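PDB 6GWI: putrescine aminotransferase from Halomonas elongata DSM 2581, which probably transfers amino groups between amines such as putrescine and keto acids, using pyridoxal-5'-phosphate as cofactor, as class-III aminotransferases do. Local coordinates for residues 97-102 / 329-334; 123-128 / 141-146; 127-132 / 175-180; 179-184 / 202-207; 241-246 / 274-279. All coordinates share one frame; numbering follows the deposited sequence.

Contact 1 (97-102 / 329-334); sequences AEKLCD and VALKNL
Lys99 on helix 91-103 lies across Leu331 on helix 324-339, the two side chains meeting at about a right angle. Starting at its root, Lys99 CB rests on the methyl Leu331 CD1 at 3.7 Å, the closest approach between 97-102 and 329-334. The next carbon, Lys99 CG, still touches that methyl and comes near a second leucine one turn on, with Lys99 CG 4.2 Å from Leu334 CD1. The lysine's first torsion (chi1 -172°) sets CG anti to the backbone N, and a bend at chi2 (69°) then sends the rest of the chain toward Glu338. There NZ forms a salt bridge with Glu338, one helical turn beyond Leu334, so the aliphatic half of the residue packs while the amine is paired further along the same helix. The two helices belong to the class-III aminotransferase fold and run at 40° to each other, their axes no closer than 10.0 Å, a spacing bridged by side chains alone. Leu100 fills the more buried side: its CD2 meets Leu334 CD1 at 3.9 Å, again with the side chains crossing nearly at right angles. Both of these leucines also touch Phe262, and Leu100 reaches Phe113 of strand 108-114. Ala97, which points away from 329-334, packs on His14 of the second subunit.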
# COMPACT_ATOMS: atom_id res chain seq x y z
N ALA B 97 17.60 -6.20 0.37
CA ALA B 97 18.09 -5.20 -0.57
C ALA B 97 19.37 -5.67 -1.27
O ALA B 97 19.55 -5.44 -2.47
CB ALA B 97 18.33 -3.88 0.16
N GLU B 98 20.27 -6.32 -0.52
CA GLU B 98 21.46 -6.88 -1.14
C GLU B 98 21.09 -7.90 -2.21
O GLU B 98 21.51 -7.79 -3.37
CB GLU B 98 22.35 -7.53 -0.08
CG GLU B 98 23.60 -8.18 -0.64
CD GLU B 98 24.43 -8.89 0.43
OE1 GLU B 98 23.85 -9.30 1.46
OE2 GLU B 98 25.65 -9.02 0.23
N LYS B 99 20.28 -8.90 -1.84
CA LYS B 99 19.92 -9.95 -2.78
C LYS B 99 19.20 -9.38 -4.00
O LYS B 99 19.49 -9.76 -5.14
CB LYS B 99 19.04 -10.98 -2.08
CG LYS B 99 18.75 -12.24 -2.88
CD LYS B 99 20.01 -13.07 -3.04
CE LYS B 99 19.70 -14.44 -3.60
NZ LYS B 99 20.96 -15.21 -3.83
N LEU B 100 18.26 -8.46 -3.77
CA LEU B 100 17.47 -7.90 -4.87
C LEU B 100 18.35 -7.15 -5.86
O LEU B 100 18.23 -7.32 -7.07
CB LEU B 100 16.40 -6.96 -4.33
CG LEU B 100 14.97 -7.47 -4.21
CD1 LEU B 100 14.11 -6.36 -3.62
CD2 LEU B 100 14.41 -7.94 -5.55
N CYS B 101 19.21 -6.28 -5.34
CA CYS B 101 20.05 -5.47 -6.22
C CYS B 101 21.08 -6.33 -6.94
O CYS B 101 21.47 -6.01 -8.07
CB CYS B 101 20.71 -4.36 -5.41
SG CYS B 101 19.49 -3.23 -4.67
N ASP B 102 21.52 -7.43 -6.32
CA ASP B 102 22.42 -8.35 -7.00
C ASP B 102 21.72 -9.04 -8.17
O ASP B 102 22.38 -9.35 -9.18
CB ASP B 102 22.96 -9.38 -6.02
CG ASP B 102 23.88 -8.77 -4.97
OD1 ASP B 102 24.13 -7.55 -5.03
OD2 ASP B 102 24.35 -9.51 -4.09
N VAL B 329 10.48 -13.20 4.35
CA VAL B 329 9.82 -14.14 3.45
C VAL B 329 10.25 -13.90 2.01
O VAL B 329 10.51 -14.84 1.26
CB VAL B 329 8.29 -14.04 3.62
CG1 VAL B 329 7.57 -14.68 2.44
CG2 VAL B 329 7.88 -14.71 4.90
N ALA B 330 10.29 -12.63 1.58
CA ALA B 330 10.73 -12.32 0.23
C ALA B 330 12.15 -12.80 -0.01
O ALA B 330 12.46 -13.38 -1.06
CB ALA B 330 10.61 -10.82 -0.02
N LEU B 331 13.05 -12.55 0.95
CA LEU B 331 14.42 -13.01 0.82
C LEU B 331 14.49 -14.52 0.62
O LEU B 331 15.21 -15.01 -0.25
CB LEU B 331 15.23 -12.60 2.06
CG LEU B 331 16.68 -13.09 2.10
CD1 LEU B 331 17.49 -12.51 0.95
CD2 LEU B 331 17.31 -12.73 3.45
N LYS B 332 13.75 -15.27 1.43
CA LYS B 332 13.79 -16.72 1.31
C LYS B 332 13.20 -17.16 -0.03
O LYS B 332 13.71 -18.10 -0.66
CB LYS B 332 13.04 -17.37 2.47
CG LYS B 332 13.28 -18.86 2.62
CD LYS B 332 14.76 -19.13 2.91
CE LYS B 332 14.97 -20.37 3.76
NZ LYS B 332 16.40 -20.78 3.80
N ASN B 333 12.14 -16.49 -0.47
CA ASN B 333 11.55 -16.79 -1.77
C ASN B 333 12.57 -16.61 -2.89
O ASN B 333 12.72 -17.48 -3.75
CB ASN B 333 10.32 -15.90 -1.99
CG ASN B 333 9.71 -16.08 -3.36
OD1 ASN B 333 9.13 -17.12 -3.67
ND2 ASN B 333 9.82 -15.05 -4.19
N LEU B 334 13.29 -15.48 -2.89
CA LEU B 334 14.31 -15.26 -3.91
C LEU B 334 15.41 -16.32 -3.84
O LEU B 334 15.86 -16.82 -4.88
CB LEU B 334 14.91 -13.86 -3.78
CG LEU B 334 13.95 -12.68 -3.92
CD1 LEU B 334 14.71 -11.38 -3.70
CD2 LEU B 334 13.29 -12.69 -5.29

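Contact 2 (123-128 / 141-146); sequences TVLRMV and QWIIGR
Ile143 holds CG1 beside its backbone N and anti to the carbonyl carbon (chi1 -47°), which carries the CG1-CD1 arm from strand 142-146 to Leu125 and Val128 on helix 117-134. Leu125 answers with CG anti to its own N (chi1 -175°), bringing the methyl CD1 in obliquely against the arm. Contact is made part-way along it, Leu125 CD1 lying 3.6 Å from Ile143 CG1, while the end methyl Ile143 CD1 is a little farther from the same leucine atom. Val128, one turn later on the helix, meets the isoleucine tip to tip: Val128 CG1 and Ile143 CD1 are 3.6 Å apart. The strand residue thus reaches two successive turns of the helix, with one methyl touching both. Around them the sheet closes in, for Val128 and Ile143 both touch Ala219 of strand 217-222, and Ile143 also packs on Ile177 of strand 177-180. This is a helix laid on a face of the parallel sheet in the cofactor-binding domain, the Leu125 side chain standing about 12 Å from a bound pyridoxal phosphate. All three side chains are buried and purely hydrocarbon; no hydrogen bond joins 123-128 to 141-146, which meet by shape and probably by exclusion of water.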
# COMPACT_ATOMS: atom_id res chain seq x y z
N THR B 123 5.64 5.80 -5.48
CA THR B 123 7.04 6.12 -5.24
C THR B 123 7.73 6.52 -6.53
O THR B 123 8.46 7.52 -6.59
CB THR B 123 7.74 4.91 -4.61
OG1 THR B 123 6.98 4.45 -3.48
CG2 THR B 123 9.15 5.25 -4.17
N VAL B 124 7.51 5.74 -7.60
CA VAL B 124 8.05 6.07 -8.91
C VAL B 124 7.68 7.50 -9.30
O VAL B 124 8.53 8.28 -9.75
CB VAL B 124 7.54 5.06 -9.96
CG1 VAL B 124 7.71 5.61 -11.38
CG2 VAL B 124 8.27 3.74 -9.81
N LEU B 125 6.40 7.84 -9.17
CA LEU B 125 5.93 9.14 -9.65
C LEU B 125 6.60 10.28 -8.89
O LEU B 125 7.04 11.26 -9.50
CB LEU B 125 4.41 9.23 -9.54
CG LEU B 125 3.73 10.47 -10.11
CD1 LEU B 125 4.22 10.79 -11.51
CD2 LEU B 125 2.22 10.28 -10.13
N ARG B 126 6.68 10.17 -7.56
CA ARG B 126 7.32 11.23 -6.78
C ARG B 126 8.81 11.27 -7.03
O ARG B 126 9.41 12.35 -7.10
CB ARG B 126 7.03 11.05 -5.29
CG ARG B 126 5.57 11.26 -4.91
CD ARG B 126 5.39 11.27 -3.40
NE ARG B 126 5.88 12.51 -2.79
CZ ARG B 126 6.11 12.67 -1.48
NH1 ARG B 126 5.90 11.67 -0.64
NH2 ARG B 126 6.55 13.83 -1.02
N MET B 127 9.44 10.10 -7.20
CA MET B 127 10.87 10.07 -7.49
C MET B 127 11.17 10.72 -8.83
O MET B 127 12.13 11.49 -8.97
CB MET B 127 11.38 8.63 -7.47
CG MET B 127 11.72 8.09 -6.10
SD MET B 127 12.41 6.44 -6.24
CE MET B 127 12.83 6.11 -4.53
N VAL B 128 10.36 10.41 -9.85
CA VAL B 128 10.59 10.95 -11.19
C VAL B 128 10.52 12.47 -11.17
O VAL B 128 11.40 13.15 -11.71
CB VAL B 128 9.59 10.34 -12.18
CG1 VAL B 128 9.55 11.13 -13.48
CG2 VAL B 128 9.95 8.89 -12.47
N GLN B 141 7.71 17.26 -16.27
CA GLN B 141 6.78 16.66 -15.32
C GLN B 141 5.93 15.55 -15.92
O GLN B 141 5.46 14.66 -15.20
CB GLN B 141 5.82 17.72 -14.78
CG GLN B 141 6.46 18.93 -14.17
CD GLN B 141 5.43 19.98 -13.80
OE1 GLN B 141 5.14 20.19 -12.62
NE2 GLN B 141 4.85 20.62 -14.80
N TRP B 142 5.71 15.59 -17.23
CA TRP B 142 4.73 14.70 -17.85
C TRP B 142 5.22 13.26 -17.87
O TRP B 142 6.39 12.98 -18.16
CB TRP B 142 4.42 15.16 -19.27
CG TRP B 142 3.43 16.28 -19.34
CD1 TRP B 142 3.69 17.61 -19.23
CD2 TRP B 142 2.01 16.17 -19.53
NE1 TRP B 142 2.53 18.34 -19.34
CE2 TRP B 142 1.48 17.48 -19.52
CE3 TRP B 142 1.13 15.09 -19.70
CZ2 TRP B 142 0.13 17.74 -19.68
CZ3 TRP B 142 -0.22 15.36 -19.87
CH2 TRP B 142 -0.71 16.67 -19.86
N ILE B 143 4.32 12.34 -17.55
CA ILE B 143 4.57 10.90 -17.63
C ILE B 143 3.73 10.37 -18.78
O ILE B 143 2.52 10.63 -18.85
CB ILE B 143 4.20 10.17 -16.33
CG1 ILE B 143 4.76 10.90 -15.11
CG2 ILE B 143 4.69 8.72 -16.37
CD1 ILE B 143 6.24 10.86 -14.98
N ILE B 144 4.36 9.63 -19.68
CA ILE B 144 3.66 8.98 -20.78
C ILE B 144 3.49 7.51 -20.44
O ILE B 144 4.48 6.77 -20.33
CB ILE B 144 4.38 9.16 -22.12
CG1 ILE B 144 4.52 10.65 -22.45
CG2 ILE B 144 3.63 8.43 -23.22
CD1 ILE B 144 5.49 10.93 -23.57
N GLY B 145 2.24 7.08 -20.26
CA GLY B 145 1.90 5.68 -20.21
C GLY B 145 1.19 5.23 -21.48
O GLY B 145 1.16 5.93 -22.49
N ARG B 146 0.59 4.05 -21.40
CA ARG B 146 -0.11 3.48 -22.53
C ARG B 146 -1.55 3.17 -22.16
O ARG B 146 -1.87 2.83 -21.01
CB ARG B 146 0.58 2.20 -23.03
CG ARG B 146 2.02 2.44 -23.47
CD ARG B 146 2.69 1.18 -24.00
NE ARG B 146 2.66 0.08 -23.04
CZ ARG B 146 3.31 -1.07 -23.19
NH1 ARG B 146 4.07 -1.27 -24.26
NH2 ARG B 146 3.22 -2.01 -22.27

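Contact 3 (127-132 / 175-180); sequences MVRRYW and PGIAHI
Two hydrogen bonds run from the guanidinium of Arg129 to a single acceptor, the carbonyl oxygen of Pro175. The stronger has Arg129 NH2 at 2.7 Å from Pro175 O, and its N-H points fairly straight at the oxygen (156°). NH2 approaches in the carbonyl plane on a lone pair, and the oxygen in turn lies at the edge of the guanidinium, close to its plane. The second bond, from Arg129 NH1 at 3.2 Å to Pro175 O, is weak and more bent. The side chain is extended from CG to NE, giving the reach needed to span from helix 117-134 to the loop at Pro175 and Gly176; on the way NE donates to the backbone oxygen of Gln141, a further bond that helps fix the guanidinium. The other contact is looser: the methyl Ile177 CD1 approaches Arg129 NH2 obliquely at 3.8 Å. A leucine in place of Arg129 would probably leave the carbonyls of Pro175 and Gln141 without these donors and the loop before strand 177-180 less firmly held. Close by, Pro175 packs on Cys173 of the second subunit and Arg129 on Gly171 of that subunit. The arrangement ties a helix to the loop leading into an outermost strand of a parallel alpha/beta sheet, as found in class-III aminotransferases.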
# COMPACT_ATOMS: atom_id res chain seq x y z
N MET B 127 9.44 10.10 -7.20
CA MET B 127 10.87 10.07 -7.49
C MET B 127 11.17 10.72 -8.83
O MET B 127 12.13 11.49 -8.97
CB MET B 127 11.38 8.63 -7.47
CG MET B 127 11.72 8.09 -6.10
SD MET B 127 12.41 6.44 -6.24
CE MET B 127 12.83 6.11 -4.53
N VAL B 128 10.36 10.41 -9.85
CA VAL B 128 10.59 10.95 -11.19
C VAL B 128 10.52 12.47 -11.17
O VAL B 128 11.40 13.15 -11.71
CB VAL B 128 9.59 10.34 -12.18
CG1 VAL B 128 9.55 11.13 -13.48
CG2 VAL B 128 9.95 8.89 -12.47
N ARG B 129 9.49 13.01 -10.54
CA ARG B 129 9.27 14.45 -10.58
C ARG B 129 10.21 15.18 -9.63
O ARG B 129 10.66 16.29 -9.95
CB ARG B 129 7.79 14.74 -10.27
CG ARG B 129 6.90 14.45 -11.49
CD ARG B 129 5.38 14.40 -11.22
NE ARG B 129 4.64 14.34 -12.48
CZ ARG B 129 3.31 14.36 -12.60
NH1 ARG B 129 2.53 14.43 -11.53
NH2 ARG B 129 2.75 14.30 -13.80
N ARG B 130 10.55 14.56 -8.50
CA ARG B 130 11.58 15.11 -7.64
C ARG B 130 12.92 15.14 -8.36
O ARG B 130 13.67 16.12 -8.25
CB ARG B 130 11.66 14.29 -6.36
CG ARG B 130 12.75 14.70 -5.38
CD ARG B 130 12.58 16.11 -4.82
NE ARG B 130 13.55 16.36 -3.75
CZ ARG B 130 13.91 17.57 -3.31
NH1 ARG B 130 13.37 18.66 -3.84
NH2 ARG B 130 14.80 17.68 -2.34
N TYR B 131 13.23 14.08 -9.10
CA TYR B 131 14.49 14.00 -9.83
C TYR B 131 14.68 15.21 -10.74
O TYR B 131 15.69 15.92 -10.65
CB TYR B 131 14.53 12.71 -10.66
CG TYR B 131 15.69 12.63 -11.61
CD1 TYR B 131 16.96 12.26 -11.18
CD2 TYR B 131 15.52 12.94 -12.96
CE1 TYR B 131 18.02 12.19 -12.05
CE2 TYR B 131 16.57 12.87 -13.83
CZ TYR B 131 17.82 12.50 -13.38
OH TYR B 131 18.86 12.44 -14.27
N TRP B 132 13.72 15.46 -11.63
CA TRP B 132 13.88 16.54 -12.59
C TRP B 132 13.88 17.90 -11.91
O TRP B 132 14.57 18.81 -12.37
CB TRP B 132 12.79 16.45 -13.66
CG TRP B 132 13.02 15.30 -14.59
CD1 TRP B 132 12.25 14.18 -14.72
CD2 TRP B 132 14.11 15.15 -15.51
NE1 TRP B 132 12.79 13.35 -15.67
CE2 TRP B 132 13.93 13.92 -16.17
CE3 TRP B 132 15.21 15.94 -15.84
CZ2 TRP B 132 14.81 13.46 -17.15
CZ3 TRP B 132 16.09 15.49 -16.81
CH2 TRP B 132 15.89 14.26 -17.45
N PRO B 175 -2.32 15.16 -12.13
CA PRO B 175 -2.07 15.87 -13.39
C PRO B 175 -0.81 15.39 -14.10
O PRO B 175 0.09 14.79 -13.50
CB PRO B 175 -1.91 17.33 -12.95
CG PRO B 175 -2.60 17.41 -11.63
CD PRO B 175 -2.34 16.09 -10.98
N GLY B 176 -0.76 15.66 -15.40
CA GLY B 176 0.46 15.48 -16.16
C GLY B 176 0.75 14.06 -16.60
O GLY B 176 1.93 13.70 -16.72
N ILE B 177 -0.27 13.25 -16.86
CA ILE B 177 -0.10 11.90 -17.39
C ILE B 177 -0.76 11.84 -18.76
O ILE B 177 -1.96 12.12 -18.89
CB ILE B 177 -0.74 10.83 -16.48
CG1 ILE B 177 -0.39 11.06 -15.01
CG2 ILE B 177 -0.31 9.44 -16.95
CD1 ILE B 177 1.06 11.06 -14.71
N ALA B 178 0.00 11.44 -19.78
CA ALA B 178 -0.52 11.19 -21.11
C ALA B 178 -0.49 9.69 -21.40
O ALA B 178 0.15 8.91 -20.70
CB ALA B 178 0.29 11.95 -22.17
N HIS B 179 -1.23 9.29 -22.44
CA HIS B 179 -1.36 7.89 -22.80
C HIS B 179 -1.29 7.70 -24.31
O HIS B 179 -2.00 8.38 -25.06
CB HIS B 179 -2.66 7.30 -22.25
CG HIS B 179 -2.70 7.27 -20.75
ND1 HIS B 179 -3.23 8.30 -20.00
CD2 HIS B 179 -2.25 6.35 -19.87
CE1 HIS B 179 -3.11 8.00 -18.72
NE2 HIS B 179 -2.52 6.83 -18.61
N ILE B 180 -0.42 6.79 -24.74
CA ILE B 180 -0.29 6.45 -26.15
C ILE B 180 -0.89 5.07 -26.38
O ILE B 180 -1.26 4.36 -25.44
CB ILE B 180 1.19 6.49 -26.62
CG1 ILE B 180 2.01 5.46 -25.84
CG2 ILE B 180 1.75 7.89 -26.44
CD1 ILE B 180 3.46 5.36 -26.28

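Contact 4 (179-184 / 202-207); sequences HIRQPY and AEALEE
Ile180 and Arg181 meet helix 194-212 at different points, the isoleucine at the backbone of Ala204 and Leu205, the arginine at the methyl of Ala204. Ile180 divides its branches between the two helix residues. Its CG2 comes up to the carbonyl oxygen of Ala204 at 3.7 Å, whereas CD1 reaches in against the helix backbone at Leu205 CA, also 3.7 Å, and touches the leucine's CB. The long arm gets there because CG1 sits between the backbone N and the carbonyl carbon (chi1 62°). This joins the end of strand 177-180, outermost in the parallel sheet, to helix 194-212, which lies later in the chain and packs on the sheet, Leu205 and Ile180 both touching Ile144 of the neighbouring strand 142-146. An alanine at Ile180 would probably open a gap beside Leu205 and Ala204 and cost the strand much of its apolar hold on the helix. Arg181 contributes with its aliphatic stem rather than its charge: Arg181 CG lies 3.8 Å from Ala204 CB, with CD close behind. Farther out the chain bends at chi3 (-57°), and along the same helix Arg181 also packs on Phe197, Thr200 and Cys201. Leu205 also touches Leu246 of helix 238-248.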
# COMPACT_ATOMS: atom_id res chain seq x y z
N HIS B 179 -1.23 9.29 -22.44
CA HIS B 179 -1.36 7.89 -22.80
C HIS B 179 -1.29 7.70 -24.31
O HIS B 179 -2.00 8.38 -25.06
CB HIS B 179 -2.66 7.30 -22.25
CG HIS B 179 -2.70 7.27 -20.75
ND1 HIS B 179 -3.23 8.30 -20.00
CD2 HIS B 179 -2.25 6.35 -19.87
CE1 HIS B 179 -3.11 8.00 -18.72
NE2 HIS B 179 -2.52 6.83 -18.61
N ILE B 180 -0.42 6.79 -24.74
CA ILE B 180 -0.29 6.45 -26.15
C ILE B 180 -0.89 5.07 -26.38
O ILE B 180 -1.26 4.36 -25.44
CB ILE B 180 1.19 6.49 -26.62
CG1 ILE B 180 2.01 5.46 -25.84
CG2 ILE B 180 1.75 7.89 -26.44
CD1 ILE B 180 3.46 5.36 -26.28
N ARG B 181 -0.99 4.68 -27.64
CA ARG B 181 -1.62 3.43 -28.02
C ARG B 181 -0.79 2.24 -27.54
O ARG B 181 0.42 2.34 -27.31
CB ARG B 181 -1.79 3.36 -29.54
CG ARG B 181 -0.47 3.37 -30.29
CD ARG B 181 -0.68 3.53 -31.79
NE ARG B 181 -1.55 2.49 -32.35
CZ ARG B 181 -1.94 2.46 -33.62
NH1 ARG B 181 -1.55 3.41 -34.46
NH2 ARG B 181 -2.73 1.48 -34.05
N GLN B 182 -1.47 1.08 -27.38
CA GLN B 182 -0.85 -0.13 -26.86
C GLN B 182 -0.41 -1.05 -28.00
O GLN B 182 -1.08 -1.13 -29.04
CB GLN B 182 -1.82 -0.89 -25.96
CG GLN B 182 -3.14 -1.25 -26.63
CD GLN B 182 -3.98 -2.23 -25.83
OE1 GLN B 182 -3.49 -2.89 -24.91
NE2 GLN B 182 -5.25 -2.35 -26.20
N PRO B 183 0.70 -1.78 -27.84
CA PRO B 183 1.16 -2.68 -28.92
C PRO B 183 0.40 -4.01 -28.96
O PRO B 183 0.98 -5.10 -28.87
CB PRO B 183 2.65 -2.86 -28.58
CG PRO B 183 2.70 -2.75 -27.09
CD PRO B 183 1.65 -1.74 -26.71
N TYR B 184 -0.92 -3.92 -29.13
CA TYR B 184 -1.81 -5.08 -29.13
C TYR B 184 -2.17 -5.42 -30.58
O TYR B 184 -3.16 -4.92 -31.12
CB TYR B 184 -3.06 -4.78 -28.31
CG TYR B 184 -4.05 -5.92 -28.19
CD1 TYR B 184 -3.68 -7.24 -28.41
CD2 TYR B 184 -5.37 -5.67 -27.82
CE1 TYR B 184 -4.59 -8.27 -28.29
CE2 TYR B 184 -6.29 -6.69 -27.70
CZ TYR B 184 -5.89 -7.99 -27.93
OH TYR B 184 -6.81 -9.00 -27.79
N ALA B 202 5.68 2.13 -31.42
CA ALA B 202 6.85 2.83 -30.90
C ALA B 202 6.89 4.28 -31.38
O ALA B 202 7.26 5.18 -30.61
CB ALA B 202 8.13 2.10 -31.32
N GLU B 203 6.54 4.52 -32.64
CA GLU B 203 6.52 5.89 -33.15
C GLU B 203 5.48 6.74 -32.43
O GLU B 203 5.63 7.96 -32.34
CB GLU B 203 6.27 5.90 -34.66
CG GLU B 203 6.22 7.29 -35.29
CD GLU B 203 7.42 8.15 -34.93
OE1 GLU B 203 8.51 7.60 -34.67
OE2 GLU B 203 7.28 9.40 -34.91
N ALA B 204 4.42 6.11 -31.91
CA ALA B 204 3.43 6.85 -31.14
C ALA B 204 4.06 7.52 -29.92
O ALA B 204 3.62 8.60 -29.52
CB ALA B 204 2.30 5.91 -30.70
N LEU B 205 5.07 6.89 -29.32
CA LEU B 205 5.77 7.51 -28.21
C LEU B 205 6.46 8.80 -28.65
O LEU B 205 6.32 9.85 -28.01
CB LEU B 205 6.79 6.54 -27.61
CG LEU B 205 7.66 7.13 -26.51
CD1 LEU B 205 6.80 7.60 -25.33
CD2 LEU B 205 8.71 6.13 -26.04
N GLU B 206 7.21 8.74 -29.75
CA GLU B 206 7.86 9.94 -30.25
C GLU B 206 6.83 11.02 -30.55
O GLU B 206 7.05 12.20 -30.23
CB GLU B 206 8.67 9.62 -31.51
CG GLU B 206 9.27 10.86 -32.17
CD GLU B 206 10.51 10.55 -32.99
OE1 GLU B 206 10.50 9.56 -33.74
OE2 GLU B 206 11.50 11.30 -32.86
N GLU B 207 5.71 10.65 -31.16
CA GLU B 207 4.67 11.62 -31.46
C GLU B 207 4.18 12.30 -30.19
O GLU B 207 4.03 13.53 -30.14
CB GLU B 207 3.50 10.94 -32.18
CG GLU B 207 3.85 10.34 -33.53
CD GLU B 207 2.76 9.44 -34.07
OE1 GLU B 207 1.57 9.67 -33.75
OE2 GLU B 207 3.09 8.49 -34.82

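Contact 5 (241-246 / 274-279); sequences AVKKVL and YGLEPD
The backbone oxygen of Gly275 accepts a hydrogen bond from the amine of Lys243, Lys243 NZ lying 3.2 Å from Gly275 O. The approach is off the lone pairs: the nitrogen stands well above the carbonyl plane, 44° out of it. Lys243 CD also lies near this oxygen, at 3.6 Å, with CE a little farther off, so the end of the chain curls over the carbonyl. A bend at chi3 (-70°) produces the curl and brings NZ back to the peptide group, while Tyr274 O is a more distant neighbour. Lower down, the hydrocarbon part of the lysine packs obliquely on Leu276, with Lys243 CG 3.8 Å from Leu276 CD2. The contact is thus graded, from the buried leucine beside the middle of the lysine chain to the exposed Gly275 at its amine. Gly275 has a positive phi (64°), which helps turn the chain between Tyr274 and Leu276. The Tyr274 ring leads off to meet Trp239, at the start of helix 238-248. What results is a helix joined to the loop between helix 270-273 and strand 280-283, within the alpha/beta domain that binds pyridoxal phosphate in this aminotransferase family.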
# COMPACT_ATOMS: atom_id res chain seq x y z
N ALA B 241 12.43 -0.69 -31.32
CA ALA B 241 12.07 0.63 -31.83
C ALA B 241 11.84 1.62 -30.69
O ALA B 241 12.19 2.80 -30.82
CB ALA B 241 10.83 0.52 -32.72
N VAL B 242 11.27 1.17 -29.57
CA VAL B 242 11.12 2.07 -28.42
C VAL B 242 12.49 2.54 -27.93
O VAL B 242 12.68 3.72 -27.61
CB VAL B 242 10.33 1.38 -27.29
CG1 VAL B 242 10.38 2.24 -26.02
CG2 VAL B 242 8.88 1.13 -27.70
N LYS B 243 13.46 1.62 -27.86
CA LYS B 243 14.80 2.00 -27.44
C LYS B 243 15.37 3.06 -28.37
O LYS B 243 16.11 3.95 -27.94
CB LYS B 243 15.71 0.78 -27.41
CG LYS B 243 15.35 -0.25 -26.35
CD LYS B 243 16.52 -1.16 -26.02
CE LYS B 243 16.84 -2.12 -27.16
NZ LYS B 243 17.82 -3.16 -26.74
N LYS B 244 15.04 2.98 -29.66
CA LYS B 244 15.50 3.97 -30.62
C LYS B 244 14.94 5.35 -30.28
O LYS B 244 15.67 6.35 -30.32
CB LYS B 244 15.09 3.54 -32.02
CG LYS B 244 15.88 4.16 -33.17
CD LYS B 244 15.81 3.29 -34.43
CE LYS B 244 14.42 3.25 -35.05
NZ LYS B 244 14.01 4.57 -35.61
N VAL B 245 13.66 5.42 -29.91
CA VAL B 245 13.03 6.69 -29.58
C VAL B 245 13.61 7.28 -28.30
O VAL B 245 13.93 8.47 -28.24
CB VAL B 245 11.50 6.49 -29.46
CG1 VAL B 245 10.82 7.74 -28.88
CG2 VAL B 245 10.91 6.13 -30.81
N LEU B 246 13.75 6.45 -27.26
CA LEU B 246 14.24 6.94 -25.98
C LEU B 246 15.67 7.46 -26.06
O LEU B 246 16.05 8.35 -25.29
CB LEU B 246 14.16 5.83 -24.94
CG LEU B 246 12.76 5.29 -24.65
CD1 LEU B 246 12.85 4.10 -23.72
CD2 LEU B 246 11.86 6.38 -24.07
N TYR B 274 13.83 -8.16 -23.01
CA TYR B 274 13.83 -7.24 -24.14
C TYR B 274 15.05 -6.33 -24.15
O TYR B 274 15.09 -5.38 -24.94
CB TYR B 274 12.55 -6.39 -24.12
CG TYR B 274 11.28 -7.18 -24.34
CD1 TYR B 274 10.90 -7.57 -25.62
CD2 TYR B 274 10.46 -7.52 -23.27
CE1 TYR B 274 9.73 -8.28 -25.82
CE2 TYR B 274 9.29 -8.23 -23.47
CZ TYR B 274 8.93 -8.61 -24.74
OH TYR B 274 7.76 -9.32 -24.92
N GLY B 275 16.02 -6.57 -23.28
CA GLY B 275 17.25 -5.80 -23.28
C GLY B 275 17.08 -4.33 -22.95
O GLY B 275 17.76 -3.48 -23.55
N LEU B 276 16.19 -4.00 -22.02
CA LEU B 276 16.00 -2.63 -21.60
C LEU B 276 16.87 -2.30 -20.39
O LEU B 276 17.27 -3.18 -19.62
CB LEU B 276 14.54 -2.37 -21.24
CG LEU B 276 13.45 -2.83 -22.20
CD1 LEU B 276 12.09 -2.56 -21.59
CD2 LEU B 276 13.57 -2.14 -23.55
N GLU B 277 17.16 -1.01 -20.22
CA GLU B 277 17.86 -0.50 -19.04
C GLU B 277 16.97 0.58 -18.43
O GLU B 277 17.15 1.78 -18.70
CB GLU B 277 19.24 0.06 -19.34
CG GLU B 277 20.05 0.28 -18.06
CD GLU B 277 21.12 1.34 -18.20
OE1 GLU B 277 21.49 1.64 -19.35
OE2 GLU B 277 21.58 1.87 -17.17
N PRO B 278 15.98 0.20 -17.63
CA PRO B 278 15.12 1.20 -17.01
C PRO B 278 15.85 1.98 -15.93
O PRO B 278 16.87 1.55 -15.38
CB PRO B 278 13.97 0.37 -16.42
CG PRO B 278 14.55 -0.98 -16.21
CD PRO B 278 15.54 -1.18 -17.33
N ASP B 279 15.35 3.18 -15.68
CA ASP B 279 15.85 3.99 -14.58
C ASP B 279 15.16 3.62 -13.27
O ASP B 279 15.76 3.77 -12.20
CB ASP B 279 15.65 5.47 -14.90
CG ASP B 279 16.45 5.90 -16.12
OD1 ASP B 279 17.69 6.01 -16.00
OD2 ASP B 279 15.85 6.08 -17.20

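From the N terminus, helix 91-103 opens contact 1, which closes only at helix 324-339 after 226 intervening residues; the other four contacts nest inside that loop. Helix 117-134 comes next and starts two contacts from overlapping residues: contact 2 closes on strand 142-146 and contact 3 at the entry to the adjoining strand 177-180, the two strands pairing through Ile143 O and Ala178 N. Contact 4 begins on residues where contact 3 ends, His179 and Ile180, and closes at helix 194-212. Contact 5 follows in series, from helix 238-248 to the loop at 274-279, its helix packing on that of contact 4 through Ala202 and Ala241. Contacts 2 to 5 thus link the parallel sheet with flanking helices and loops.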